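Local structure of putative exported protein (Bordetella pertussis, 2DVZ) at residues S80-S85 / P240-L245; V84-V89 / L98-I103; N90-P95 / W301-V306; T115-A120 / G153-M158. The protein probably serves as the periplasmic solute receptor of a tripartite tricarboxylate-type transport system, holding glutamate in the cleft of a type 2 periplasmic-binding-protein fold. One frame throughout, in Å; residues are numbered along the deposited sequence.

Contact 1. Residues S80-S85 / P240-L245; sequences SIATVS and PVWYGL. With GLU (glutamic acid), chain G.
Strands 78-82 and 241-248 pair antiparallel at the glutamate site of this periplasmic-binding-protein fold, and the pairing gives way to the N-terminus of helix 84-93. Ala-82 and Gly-244 form a hydrogen-bonded pair: Ala-82 N donates to Gly-244 O at 2.8 Å, standing well above the carbonyl plane, and Gly-244 N returns a straighter bond to Ala-82 O (161° at the hydrogen). Ile-81 and Leu-245 form the adjacent non-hydrogen-bonded pair, meeting through their CD1 methyls on one face of the sheet. Beyond the Ala-82/Gly-244 pair, at the start of the helix, Val-84 places CG2 almost exactly on the normal of the Trp-242 six-membered ring, 3.9 Å from its centroid and 3° off axis, a CH-pi contact over the face. With CG1 anti to the backbone N (chi1 179°), CG2 stands beside that N, and Val-84 CG2 also touches Val-241 CB at 3.7 Å.

The ligand's alpha-carboxylate is shared between the segments. OXT accepts from Ser-85 N at 3.2 Å and Ser-85 OG at 2.8 Å, whereas O receives a weak bond from Tyr-243 OH. A water accepts from Val-84 N and donates to Trp-242 O and to ligand O, bridging strand, helix start and glutamate. The helix terminus probably adds a favourable field for this carboxylate.

Thr-33, Ser-149 and Ser-178 also hydrogen-bond the glutamate. Strand 21-25 flanks 78-82, strand 106-121 flanks 241-248, and helix 288-307 brings Phe-291 edge-to-face against Trp-242.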
loop_
_atom_site.group_PDB
_atom_site.type_symbol
_atom_site.label_atom_id
_atom_site.label_comp_id
_atom_site.label_asym_id
_atom_site.label_seq_id
_atom_site.Cartn_x
_atom_site.Cartn_y
_atom_site.Cartn_z
ATOM N N SER A 80 -9.281 -0.574 11.424
ATOM C CA SER A 80 -9.020 -0.588 9.993
ATOM C C SER A 80 -7.526 -0.451 9.715
ATOM O O SER A 80 -6.742 -0.105 10.620
ATOM C CB SER A 80 -9.850 0.485 9.243
ATOM O OG SER A 80 -9.432 1.808 9.576
ATOM N N ILE A 81 -7.138 -0.777 8.471
ATOM C CA ILE A 81 -5.752 -0.710 8.026
ATOM C C ILE A 81 -5.507 0.577 7.261
ATOM O O ILE A 81 -6.134 0.795 6.213
ATOM C CB ILE A 81 -5.348 -1.942 7.158
ATOM C CG1 ILE A 81 -5.655 -3.245 7.890
ATOM C CG2 ILE A 81 -3.826 -1.913 6.838
ATOM C CD1 ILE A 81 -4.922 -3.377 9.250
ATOM N N ALA A 82 -4.612 1.424 7.792
ATOM C CA ALA A 82 -4.212 2.656 7.105
ATOM C C ALA A 82 -3.320 2.275 5.954
ATOM O O ALA A 82 -2.481 1.365 6.081
ATOM C CB ALA A 82 -3.476 3.619 8.038
ATOM N N THR A 83 -3.510 2.969 4.831
ATOM C CA THR A 83 -2.729 2.760 3.626
ATOM C C THR A 83 -2.507 4.141 3.084
ATOM O O THR A 83 -3.237 5.071 3.452
ATOM C CB THR A 83 -3.502 1.961 2.563
ATOM O OG1 THR A 83 -4.620 2.734 2.129
ATOM C CG2 THR A 83 -3.975 0.600 3.092
ATOM N N VAL A 84 -1.511 4.299 2.209
ATOM C CA VAL A 84 -1.263 5.599 1.609
ATOM C C VAL A 84 -2.419 6.014 0.677
ATOM O O VAL A 84 -2.678 7.202 0.503
ATOM C CB VAL A 84 0.167 5.709 0.939
ATOM C CG1 VAL A 84 0.351 7.082 0.318
ATOM C CG2 VAL A 84 1.273 5.492 1.972
ATOM N N SER A 85 -3.102 5.045 0.074
ATOM C CA SER A 85 -4.266 5.335 -0.748
ATOM C C SER A 85 -5.328 6.030 0.110
ATOM O O SER A 85 -5.851 7.078 -0.253
ATOM C CB SER A 85 -4.841 4.054 -1.372
ATOM O OG SER A 85 -3.970 3.555 -2.384
ATOM N N PRO A 240 8.635 4.814 -0.851
ATOM C CA PRO A 240 7.845 3.681 -0.374
ATOM C C PRO A 240 6.515 4.094 0.261
ATOM O O PRO A 240 6.198 5.291 0.388
ATOM C CB PRO A 240 8.752 3.039 0.660
ATOM C CG PRO A 240 9.742 4.110 1.058
ATOM C CD PRO A 240 9.791 5.133 0.004
ATOM N N VAL A 241 5.757 3.080 0.651
ATOM C CA VAL A 241 4.497 3.252 1.372
ATOM C C VAL A 241 4.614 2.597 2.775
ATOM O O VAL A 241 5.739 2.330 3.266
ATOM C CB VAL A 241 3.291 2.713 0.532
ATOM C CG1 VAL A 241 3.187 3.465 -0.766
ATOM C CG2 VAL A 241 3.350 1.181 0.305
ATOM N N TRP A 242 3.470 2.360 3.413
ATOM C CA TRP A 242 3.401 1.754 4.737
ATOM C C TRP A 242 1.984 1.261 4.992
ATOM O O TRP A 242 1.045 1.631 4.265
ATOM C CB TRP A 242 3.884 2.679 5.895
ATOM C CG TRP A 242 3.470 4.179 5.856
ATOM C CD1 TRP A 242 4.321 5.229 5.841
ATOM C CD2 TRP A 242 2.133 4.742 5.846
ATOM N NE1 TRP A 242 3.625 6.409 5.831
ATOM C CE2 TRP A 242 2.279 6.147 5.855
ATOM C CE3 TRP A 242 0.833 4.193 5.851
ATOM C CZ2 TRP A 242 1.169 7.044 5.806
ATOM C CZ3 TRP A 242 -0.298 5.090 5.796
ATOM C CH2 TRP A 242 -0.101 6.503 5.783
ATOM N N TYR A 243 1.873 0.391 5.993
ATOM C CA TYR A 243 0.613 -0.170 6.459
ATOM C C TYR A 243 0.526 -0.050 7.976
ATOM O O TYR A 243 1.466 -0.376 8.669
ATOM C CB TYR A 243 0.483 -1.649 6.012
ATOM C CG TYR A 243 0.484 -1.697 4.510
ATOM C CD1 TYR A 243 -0.722 -1.551 3.793
ATOM C CD2 TYR A 243 1.695 -1.796 3.791
ATOM C CE1 TYR A 243 -0.726 -1.527 2.397
ATOM C CE2 TYR A 243 1.699 -1.806 2.391
ATOM C CZ TYR A 243 0.496 -1.651 1.700
ATOM O OH TYR A 243 0.500 -1.631 0.322
ATOM N N GLY A 244 -0.609 0.411 8.485
ATOM C CA GLY A 244 -0.757 0.567 9.920
ATOM C C GLY A 244 -2.172 0.368 10.424
ATOM O O GLY A 244 -3.080 0.026 9.662
ATOM N N LEU A 245 -2.354 0.608 11.722
ATOM C CA LEU A 245 -3.591 0.294 12.379
ATOM C C LEU A 245 -4.267 1.591 12.828
ATOM O O LEU A 245 -3.630 2.471 13.366
ATOM C CB LEU A 245 -3.347 -0.682 13.538
ATOM C CG LEU A 245 -4.589 -1.333 14.171
ATOM C CD1 LEU A 245 -5.455 -2.226 13.210
ATOM C CD2 LEU A 245 -4.153 -2.127 15.349
HETATM N N GLU G . -2.710 0.430 -3.221
HETATM C CA GLU G . -2.893 0.085 -1.797
HETATM C C GLU G . -1.976 0.893 -0.893
HETATM O O GLU G . -1.087 0.404 -0.190
HETATM C CB GLU G . -2.784 -1.422 -1.585
HETATM C CG GLU G . -3.560 -2.216 -2.652
HETATM C CD GLU G . -4.090 -3.534 -2.170
HETATM O OE1 GLU G . -3.872 -3.828 -0.976
HETATM O OE2 GLU G . -4.756 -4.278 -2.975
HETATM O OXT GLU G . -2.169 2.117 -0.813
HETATM O O HOH W 1 0.036 2.109 1.584
#

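Contact 2. Residues V84-V89 / L98-I103. With GLU (glutamic acid), chain G.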
loop_
_atom_site.group_PDB
_atom_site.type_symbol
_atom_site.label_atom_id
_atom_site.label_comp_id
_atom_site.label_asym_id
_atom_site.label_seq_id
_atom_site.Cartn_x
_atom_site.Cartn_y
_atom_site.Cartn_z
ATOM N N VAL A 84 -1.511 4.299 2.209
ATOM C CA VAL A 84 -1.263 5.599 1.609
ATOM C C VAL A 84 -2.419 6.014 0.677
ATOM O O VAL A 84 -2.678 7.202 0.503
ATOM C CB VAL A 84 0.167 5.709 0.939
ATOM C CG1 VAL A 84 0.351 7.082 0.318
ATOM C CG2 VAL A 84 1.273 5.492 1.972
ATOM N N SER A 85 -3.102 5.045 0.074
ATOM C CA SER A 85 -4.266 5.335 -0.748
ATOM C C SER A 85 -5.328 6.030 0.110
ATOM O O SER A 85 -5.851 7.078 -0.253
ATOM C CB SER A 85 -4.841 4.054 -1.372
ATOM O OG SER A 85 -3.970 3.555 -2.384
ATOM N N THR A 86 -5.603 5.452 1.269
ATOM C CA THR A 86 -6.728 5.919 2.102
ATOM C C THR A 86 -6.389 7.150 2.952
ATOM O O THR A 86 -7.260 7.964 3.237
ATOM C CB THR A 86 -7.342 4.767 2.945
ATOM O OG1 THR A 86 -6.313 4.129 3.714
ATOM C CG2 THR A 86 -8.021 3.724 2.034
HETATM N N MSE A 87 -5.120 7.306 3.293
HETATM C CA MSE A 87 -4.687 8.383 4.173
HETATM C C MSE A 87 -4.311 9.668 3.436
HETATM O O MSE A 87 -4.395 10.757 3.989
HETATM C CB MSE A 87 -3.524 7.917 5.085
HETATM C CG MSE A 87 -3.886 6.827 6.112
HETATM SE SE MSE A 87 -5.218 7.457 7.430
HETATM C CE MSE A 87 -6.880 6.825 6.547
ATOM N N ALA A 88 -3.926 9.534 2.177
ATOM C CA ALA A 88 -3.253 10.620 1.460
ATOM C C ALA A 88 -3.780 10.869 0.043
ATOM O O ALA A 88 -4.108 12.002 -0.308
ATOM C CB ALA A 88 -1.729 10.337 1.413
ATOM N N VAL A 89 -3.833 9.820 -0.780
ATOM C CA VAL A 89 -4.107 10.011 -2.208
ATOM C C VAL A 89 -5.600 10.171 -2.478
ATOM O O VAL A 89 -5.990 11.029 -3.260
ATOM C CB VAL A 89 -3.483 8.890 -3.115
ATOM C CG1 VAL A 89 -3.561 9.280 -4.605
ATOM C CG2 VAL A 89 -2.054 8.597 -2.727
ATOM N N LEU A 98 -15.035 13.239 -0.898
ATOM C CA LEU A 98 -14.639 12.061 -0.114
ATOM C C LEU A 98 -15.391 12.120 1.240
ATOM O O LEU A 98 -15.376 13.165 1.894
ATOM C CB LEU A 98 -13.114 12.013 0.077
ATOM C CG LEU A 98 -12.515 10.684 0.554
ATOM C CD1 LEU A 98 -12.446 9.685 -0.583
ATOM C CD2 LEU A 98 -11.140 10.922 1.133
ATOM N N PRO A 99 -16.078 11.025 1.639
ATOM C CA PRO A 99 -16.866 10.945 2.880
ATOM C C PRO A 99 -16.102 10.784 4.219
ATOM O O PRO A 99 -16.728 10.445 5.242
ATOM C CB PRO A 99 -17.740 9.710 2.663
ATOM C CG PRO A 99 -17.527 9.328 1.230
ATOM C CD PRO A 99 -16.185 9.783 0.868
ATOM N N TYR A 100 -14.787 11.009 4.233
ATOM C CA TYR A 100 -14.031 10.958 5.476
ATOM C C TYR A 100 -12.861 11.923 5.371
ATOM O O TYR A 100 -12.453 12.257 4.290
ATOM C CB TYR A 100 -13.563 9.521 5.795
ATOM C CG TYR A 100 -12.517 8.972 4.836
ATOM C CD1 TYR A 100 -11.167 9.183 5.069
ATOM C CD2 TYR A 100 -12.890 8.257 3.699
ATOM C CE1 TYR A 100 -10.187 8.686 4.195
ATOM C CE2 TYR A 100 -11.935 7.757 2.820
ATOM C CZ TYR A 100 -10.585 7.981 3.067
ATOM O OH TYR A 100 -9.639 7.517 2.208
ATOM N N ASP A 101 -12.388 12.415 6.506
ATOM C CA ASP A 101 -11.160 13.182 6.607
ATOM C C ASP A 101 -10.170 12.186 7.246
ATOM O O ASP A 101 -10.403 11.732 8.358
ATOM C CB ASP A 101 -11.398 14.426 7.486
ATOM C CG ASP A 101 -10.175 15.355 7.604
ATOM O OD1 ASP A 101 -8.985 14.920 7.701
ATOM O OD2 ASP A 101 -10.446 16.573 7.648
ATOM N N PRO A 102 -9.095 11.803 6.510
ATOM C CA PRO A 102 -8.155 10.793 7.019
ATOM C C PRO A 102 -7.562 11.157 8.390
ATOM O O PRO A 102 -7.280 10.286 9.207
ATOM C CB PRO A 102 -7.043 10.757 5.932
ATOM C CG PRO A 102 -7.193 12.082 5.190
ATOM C CD PRO A 102 -8.682 12.299 5.176
ATOM N N ILE A 103 -7.375 12.444 8.624
ATOM C CA ILE A 103 -6.675 12.889 9.833
ATOM C C ILE A 103 -7.634 13.107 11.011
ATOM O O ILE A 103 -7.376 12.618 12.109
ATOM C CB ILE A 103 -5.720 14.085 9.539
ATOM C CG1 ILE A 103 -4.624 13.629 8.550
ATOM C CG2 ILE A 103 -5.122 14.702 10.864
ATOM C CD1 ILE A 103 -3.813 14.743 7.901
HETATM N N GLU G . -2.710 0.430 -3.221
HETATM C CA GLU G . -2.893 0.085 -1.797
HETATM C C GLU G . -1.976 0.893 -0.893
HETATM O O GLU G . -1.087 0.404 -0.190
HETATM C CB GLU G . -2.784 -1.422 -1.585
HETATM C CG GLU G . -3.560 -2.216 -2.652
HETATM C CD GLU G . -4.090 -3.534 -2.170
HETATM O OE1 GLU G . -3.872 -3.828 -0.976
HETATM O OE2 GLU G . -4.756 -4.278 -2.975
HETATM O OXT GLU G . -2.169 2.117 -0.813
#
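The first turns of helix 84-93 include a wider pi-type turn over residues 85-89, with Val-89 N bonded to Val-84 O, and they face an irregular segment, 98-103. The backbones come closest where Met-87 CA lies 5.1 Å from Pro-102 CA. Tyr-100 supplies the one hydrogen bond across the contact: its OH donates to Thr-86 O at 2.6 Å, in the carbonyl plane and on a lone pair, with a C=O...O angle of 116°. The acceptor also lies at the edge of the phenol ring, in its plane, while Leu-98 CD2 stands 3.5 Å above one face of the Tyr-100 ring, offset toward the rim.

Pro-102 packs alongside selenomethionine Met-87, the two side chains running in opposite senses. Pro-102 CB is 3.3 Å from Met-87 O and 4.0 Å from Met-87 CE. Bends at chi2 (-64°) and chi3 curl the selenomethionine back, bringing CE to the proline although CB leaves CA away from segment 98-103. Asp-101 OD1 accepts from Ile-103 N, closing an Asx turn that spans Pro-102.

Tyr-100 and Thr-86 also touch helix 63-71 at Ala-66. The loop before strand 106-121 thus lies against helices 84-93 and 63-71, while Met-87 reaches Trp-242 and Leu-246 of strand 241-248.

Contact 3. Residues N90-P95 / W301-V306; sequences NPACRP and WAQDVV
Ala-92 directs its CB toward helix 288-307, and Ala-302, Gln-303 and Val-306 of segment 301-306 gather round that methyl. Ala-302 meets it methyl to methyl, CB to CB at 4.0 Å, and the carbonyl of the same residue is nearer still, with Ala-302 O 3.6 Å from Ala-92 CB. From the next turn of the helix Val-306 offers both branches. CG2, set beside its own backbone N because CG1 is anti to that atom (chi1 175°), lies 4.1 Å from Ala-92 CB, whereas CG1 approaches Ala-92 O at 3.8 Å.

Gln-303 comes from another direction. Its CB does not point at segment 90-95, but the chain bends at chi2 (-79°) and carries the amide inward, so that NE2 rests 3.6 Å from Ala-92 CA. No hydrogen bond crosses the contact, and the amide's other end, OE1, accepts from Lys-307 NZ. The evidence therefore describes van der Waals packing round one small residue, Ala-92, with backbones close enough for Ala-92 and Gln-303 to approach within 5.3 Å, CA to CA.

The contact joins the kinked C-terminal end of helix 84-93 to the C-terminal part of helix 288-307. Cys-93, one residue on, is disulfide-bonded to Cys-152, just ahead of helix 154-166, whose Leu-157 in turn packs against Trp-301, Val-305 and Val-306.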
loop_
_atom_site.group_PDB
_atom_site.type_symbol
_atom_site.label_atom_id
_atom_site.label_comp_id
_atom_site.label_asym_id
_atom_site.label_seq_id
_atom_site.Cartn_x
_atom_site.Cartn_y
_atom_site.Cartn_z
ATOM N N ASN A 90 -6.430 9.343 -1.862
ATOM C CA ASN A 90 -7.882 9.511 -2.014
ATOM C C ASN A 90 -8.433 10.888 -1.658
ATOM O O ASN A 90 -9.241 11.436 -2.409
ATOM C CB ASN A 90 -8.653 8.432 -1.272
ATOM C CG ASN A 90 -9.482 7.599 -2.200
ATOM O OD1 ASN A 90 -10.375 8.113 -2.870
ATOM N ND2 ASN A 90 -9.202 6.312 -2.255
ATOM N N PRO A 91 -8.055 11.415 -0.473
ATOM C CA PRO A 91 -8.235 12.806 -0.105
ATOM C C PRO A 91 -7.828 13.786 -1.198
ATOM O O PRO A 91 -8.576 14.715 -1.459
ATOM C CB PRO A 91 -7.323 12.938 1.122
ATOM C CG PRO A 91 -7.433 11.633 1.763
ATOM C CD PRO A 91 -7.491 10.640 0.659
ATOM N N ALA A 92 -6.663 13.588 -1.820
ATOM C CA ALA A 92 -6.169 14.490 -2.867
ATOM C C ALA A 92 -6.897 14.298 -4.218
ATOM O O ALA A 92 -7.070 15.261 -4.983
ATOM C CB ALA A 92 -4.637 14.365 -3.029
ATOM N N CYS A 93 -7.338 13.067 -4.485
ATOM C CA CYS A 93 -8.052 12.705 -5.702
ATOM C C CYS A 93 -9.514 13.181 -5.686
ATOM O O CYS A 93 -10.080 13.531 -6.746
ATOM C CB CYS A 93 -8.022 11.181 -5.866
ATOM S SG CYS A 93 -8.696 10.490 -7.421
ATOM N N ARG A 94 -10.133 13.167 -4.496
ATOM C CA ARG A 94 -11.547 13.509 -4.350
ATOM C C ARG A 94 -11.752 14.536 -3.236
ATOM O O ARG A 94 -12.416 14.224 -2.244
ATOM C CB ARG A 94 -12.356 12.264 -4.019
ATOM C CG ARG A 94 -12.507 11.270 -5.136
ATOM C CD ARG A 94 -13.077 9.988 -4.563
ATOM N NE ARG A 94 -14.471 10.138 -4.150
ATOM C CZ ARG A 94 -15.258 9.167 -3.698
ATOM N NH1 ARG A 94 -14.796 7.927 -3.554
ATOM N NH2 ARG A 94 -16.529 9.449 -3.371
ATOM N N PRO A 95 -11.203 15.761 -3.407
ATOM C CA PRO A 95 -11.121 16.775 -2.349
ATOM C C PRO A 95 -12.455 17.401 -1.853
ATOM O O PRO A 95 -12.446 18.079 -0.809
ATOM C CB PRO A 95 -10.243 17.857 -2.976
ATOM C CG PRO A 95 -10.402 17.703 -4.442
ATOM C CD PRO A 95 -10.642 16.260 -4.686
ATOM N N TRP A 301 2.249 15.472 0.838
ATOM C CA TRP A 301 2.921 15.149 -0.402
ATOM C C TRP A 301 1.899 14.873 -1.556
ATOM O O TRP A 301 2.074 15.389 -2.650
ATOM C CB TRP A 301 3.895 14.000 -0.171
ATOM C CG TRP A 301 4.291 13.303 -1.410
ATOM C CD1 TRP A 301 5.319 13.648 -2.263
ATOM C CD2 TRP A 301 3.684 12.130 -1.964
ATOM N NE1 TRP A 301 5.376 12.764 -3.307
ATOM C CE2 TRP A 301 4.395 11.816 -3.151
ATOM C CE3 TRP A 301 2.609 11.313 -1.576
ATOM C CZ2 TRP A 301 4.052 10.712 -3.973
ATOM C CZ3 TRP A 301 2.262 10.216 -2.393
ATOM C CH2 TRP A 301 2.986 9.932 -3.576
ATOM N N ALA A 302 0.831 14.116 -1.286
ATOM C CA ALA A 302 -0.208 13.845 -2.292
ATOM C C ALA A 302 -0.942 15.117 -2.791
ATOM O O ALA A 302 -1.250 15.241 -3.983
ATOM C CB ALA A 302 -1.218 12.774 -1.798
ATOM N N GLN A 303 -1.212 16.049 -1.871
ATOM C CA GLN A 303 -1.757 17.360 -2.222
ATOM C C GLN A 303 -0.774 18.046 -3.157
ATOM O O GLN A 303 -1.163 18.511 -4.224
ATOM C CB GLN A 303 -1.972 18.242 -0.982
ATOM C CG GLN A 303 -2.922 17.703 0.058
ATOM C CD GLN A 303 -4.385 17.906 -0.315
ATOM O OE1 GLN A 303 -4.796 19.048 -0.566
ATOM N NE2 GLN A 303 -5.185 16.806 -0.348
ATOM N N ASP A 304 0.498 18.101 -2.761
ATOM C CA ASP A 304 1.535 18.699 -3.597
ATOM C C ASP A 304 1.512 18.093 -5.012
ATOM O O ASP A 304 1.123 18.786 -5.957
ATOM C CB ASP A 304 2.914 18.543 -2.950
ATOM C CG ASP A 304 4.035 19.191 -3.772
ATOM O OD1 ASP A 304 4.051 20.458 -3.855
ATOM O OD2 ASP A 304 4.905 18.430 -4.301
ATOM N N VAL A 305 1.888 16.811 -5.125
ATOM C CA VAL A 305 1.889 16.027 -6.380
ATOM C C VAL A 305 0.687 16.199 -7.319
ATOM O O VAL A 305 0.866 16.473 -8.494
ATOM C CB VAL A 305 2.043 14.497 -6.102
ATOM C CG1 VAL A 305 1.914 13.701 -7.398
ATOM C CG2 VAL A 305 3.372 14.199 -5.461
ATOM N N VAL A 306 -0.526 16.012 -6.801
ATOM C CA VAL A 306 -1.757 16.064 -7.601
ATOM C C VAL A 306 -2.110 17.494 -8.032
ATOM O O VAL A 306 -2.354 17.756 -9.229
ATOM C CB VAL A 306 -2.948 15.420 -6.828
ATOM C CG1 VAL A 306 -4.252 15.574 -7.578
ATOM C CG2 VAL A 306 -2.675 13.949 -6.557
#

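Contact 4. Residues T115-A120 / G153-M158. With GLU (glutamic acid), chain G.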
loop_
_atom_site.group_PDB
_atom_site.type_symbol
_atom_site.label_atom_id
_atom_site.label_comp_id
_atom_site.label_asym_id
_atom_site.label_seq_id
_atom_site.Cartn_x
_atom_site.Cartn_y
_atom_site.Cartn_z
ATOM N N THR A 115 6.947 -0.268 3.485
ATOM C CA THR A 115 6.793 -1.196 2.364
ATOM C C THR A 115 7.252 -0.617 1.026
ATOM O O THR A 115 6.958 0.554 0.693
ATOM C CB THR A 115 5.350 -1.677 2.275
ATOM O OG1 THR A 115 4.988 -2.261 3.523
ATOM C CG2 THR A 115 5.169 -2.709 1.231
ATOM N N ALA A 116 7.981 -1.451 0.268
ATOM C CA ALA A 116 8.494 -1.063 -1.049
ATOM C C ALA A 116 7.388 -1.127 -2.068
ATOM O O ALA A 116 6.519 -2.005 -2.003
ATOM C CB ALA A 116 9.653 -1.996 -1.491
ATOM N N ASN A 117 7.422 -0.182 -3.001
ATOM C CA ASN A 117 6.651 -0.293 -4.228
ATOM C C ASN A 117 7.535 -0.844 -5.365
ATOM O O ASN A 117 8.772 -0.914 -5.240
ATOM C CB ASN A 117 6.004 1.040 -4.596
ATOM C CG ASN A 117 4.810 1.394 -3.724
ATOM O OD1 ASN A 117 4.265 2.506 -3.832
ATOM N ND2 ASN A 117 4.382 0.472 -2.879
ATOM N N VAL A 118 6.895 -1.283 -6.437
ATOM C CA VAL A 118 7.582 -1.988 -7.514
ATOM C C VAL A 118 6.891 -1.702 -8.824
ATOM O O VAL A 118 5.672 -1.650 -8.855
ATOM C CB VAL A 118 7.650 -3.534 -7.262
ATOM C CG1 VAL A 118 6.218 -4.232 -7.213
ATOM C CG2 VAL A 118 8.659 -4.228 -8.233
ATOM N N VAL A 119 7.667 -1.504 -9.894
ATOM C CA VAL A 119 7.105 -1.555 -11.248
ATOM C C VAL A 119 7.563 -2.886 -11.871
ATOM O O VAL A 119 8.761 -3.185 -11.954
ATOM C CB VAL A 119 7.396 -0.273 -12.132
ATOM C CG1 VAL A 119 8.903 0.004 -12.347
ATOM C CG2 VAL A 119 6.640 -0.321 -13.472
ATOM N N ALA A 120 6.589 -3.698 -12.274
ATOM C CA ALA A 120 6.900 -4.970 -12.840
ATOM C C ALA A 120 6.227 -5.144 -14.206
ATOM O O ALA A 120 5.259 -4.402 -14.574
ATOM C CB ALA A 120 6.519 -6.113 -11.860
ATOM N N GLY A 153 -6.058 5.691 -5.746
ATOM C CA GLY A 153 -5.100 5.035 -4.901
ATOM C C GLY A 153 -3.678 5.408 -5.238
ATOM O O GLY A 153 -3.411 6.001 -6.297
ATOM N N VAL A 154 -2.759 5.029 -4.332
ATOM C CA VAL A 154 -1.342 5.311 -4.509
ATOM C C VAL A 154 -0.684 4.696 -5.749
ATOM O O VAL A 154 0.292 5.231 -6.251
ATOM C CB VAL A 154 -0.509 5.004 -3.203
ATOM C CG1 VAL A 154 -0.428 3.560 -2.948
ATOM C CG2 VAL A 154 0.879 5.606 -3.318
ATOM N N LEU A 155 -1.195 3.579 -6.247
ATOM C CA LEU A 155 -0.555 2.926 -7.372
ATOM C C LEU A 155 -0.955 3.573 -8.701
ATOM O O LEU A 155 -0.158 3.579 -9.616
ATOM C CB LEU A 155 -0.792 1.399 -7.327
ATOM C CG LEU A 155 -0.295 0.777 -5.998
ATOM C CD1 LEU A 155 -0.800 -0.610 -5.841
ATOM C CD2 LEU A 155 1.243 0.831 -5.896
ATOM N N HIS A 156 -2.172 4.137 -8.786
ATOM C CA HIS A 156 -2.565 5.001 -9.903
ATOM C C HIS A 156 -1.703 6.268 -9.893
ATOM O O HIS A 156 -1.195 6.694 -10.909
ATOM C CB HIS A 156 -4.087 5.356 -9.873
ATOM C CG HIS A 156 -4.535 6.209 -11.045
ATOM N ND1 HIS A 156 -5.629 7.055 -10.991
ATOM C CD2 HIS A 156 -4.008 6.370 -12.286
ATOM C CE1 HIS A 156 -5.761 7.682 -12.147
ATOM N NE2 HIS A 156 -4.801 7.285 -12.954
ATOM N N LEU A 157 -1.533 6.884 -8.738
ATOM C CA LEU A 157 -0.638 8.036 -8.645
ATOM C C LEU A 157 0.824 7.662 -8.983
ATOM O O LEU A 157 1.517 8.405 -9.670
ATOM C CB LEU A 157 -0.755 8.698 -7.254
ATOM C CG LEU A 157 0.062 9.992 -7.108
ATOM C CD1 LEU A 157 -0.439 11.085 -8.123
ATOM C CD2 LEU A 157 0.006 10.484 -5.688
HETATM N N MSE A 158 1.268 6.500 -8.520
HETATM C CA MSE A 158 2.570 5.944 -8.894
HETATM C C MSE A 158 2.738 5.868 -10.396
HETATM O O MSE A 158 3.678 6.425 -10.915
HETATM C CB MSE A 158 2.769 4.573 -8.244
HETATM C CG MSE A 158 4.182 4.148 -8.228
HETATM SE SE MSE A 158 4.427 2.318 -7.682
HETATM C CE MSE A 158 6.370 2.169 -8.147
HETATM N N GLU G . -2.710 0.430 -3.221
HETATM C CA GLU G . -2.893 0.085 -1.797
HETATM C C GLU G . -1.976 0.893 -0.893
HETATM O O GLU G . -1.087 0.404 -0.190
HETATM C CB GLU G . -2.784 -1.422 -1.585
HETATM C CG GLU G . -3.560 -2.216 -2.652
HETATM C CD GLU G . -4.090 -3.534 -2.170
HETATM O OE1 GLU G . -3.872 -3.828 -0.976
HETATM O OE2 GLU G . -4.756 -4.278 -2.975
HETATM O OXT GLU G . -2.169 2.117 -0.813
#
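Strand 106-121 of the central sheet meets the first turns of helix 154-166 here, a strand-against-helix contact in the periplasmic-binding-protein fold, with segment axes 10.5 Å apart and inclined at 56°. Selenomethionine Met-158 reaches across the gap. Its CG is anti to the backbone N (chi1 -162°) and the chain stays extended through chi2 and chi3, so that SE and CE arrive beside Asn-117, each 3.7 Å from Asn-117 CB. The two side chains lie alongside each other with opposite senses, and Met-158 CE also lies 3.9 Å from Val-118 N.

Asn-117 points its CB toward the helix, and with CG held beside the backbone N (chi1 -74°) its OD1 comes 4.0 Å from Leu-155 CD2, while ND2 makes a weak bond to Ala-116 O. Leu-155 divides its branches: CD2 meets the asparagine and CD1 turns to the ligand, 3.4 Å from the amino N of glutamate. The adjoining strand 192-196 contributes Asn-196, which touches both Asn-117 and Leu-155.

At the start of the helix the backbone N of Val-154 donates to Ser-85 OG. The valine's first torsion sets CG1 between the backbone N and the carbonyl carbon, and Val-154 CG1 lies 3.1 Å from OXT of the bound glutamate.

In the fold
Helix 84-93 runs through the first three contacts: its start belongs to contact 1, its early turns to contact 2 and its end to contact 3. Contacts 1 and 2 share Val-84 and Ser-85, with centres about 10 Å apart, and contact 3 lies about 9 Å from contact 2, centre to centre. The centres of contacts 4 and 1 are about 13 Å apart, and the two reach one sheet through neighbouring strands 241-248 and 106-121. Along the chain contact 2 closes before contact 4 opens; contact 4 lies within the spans of contacts 1 and 3, whereas contact 3 crosses both contact 1 and contact 2. Contacts 1, 2 and 4 all touch glutamate, so distant parts of the sequence converge on the binding site.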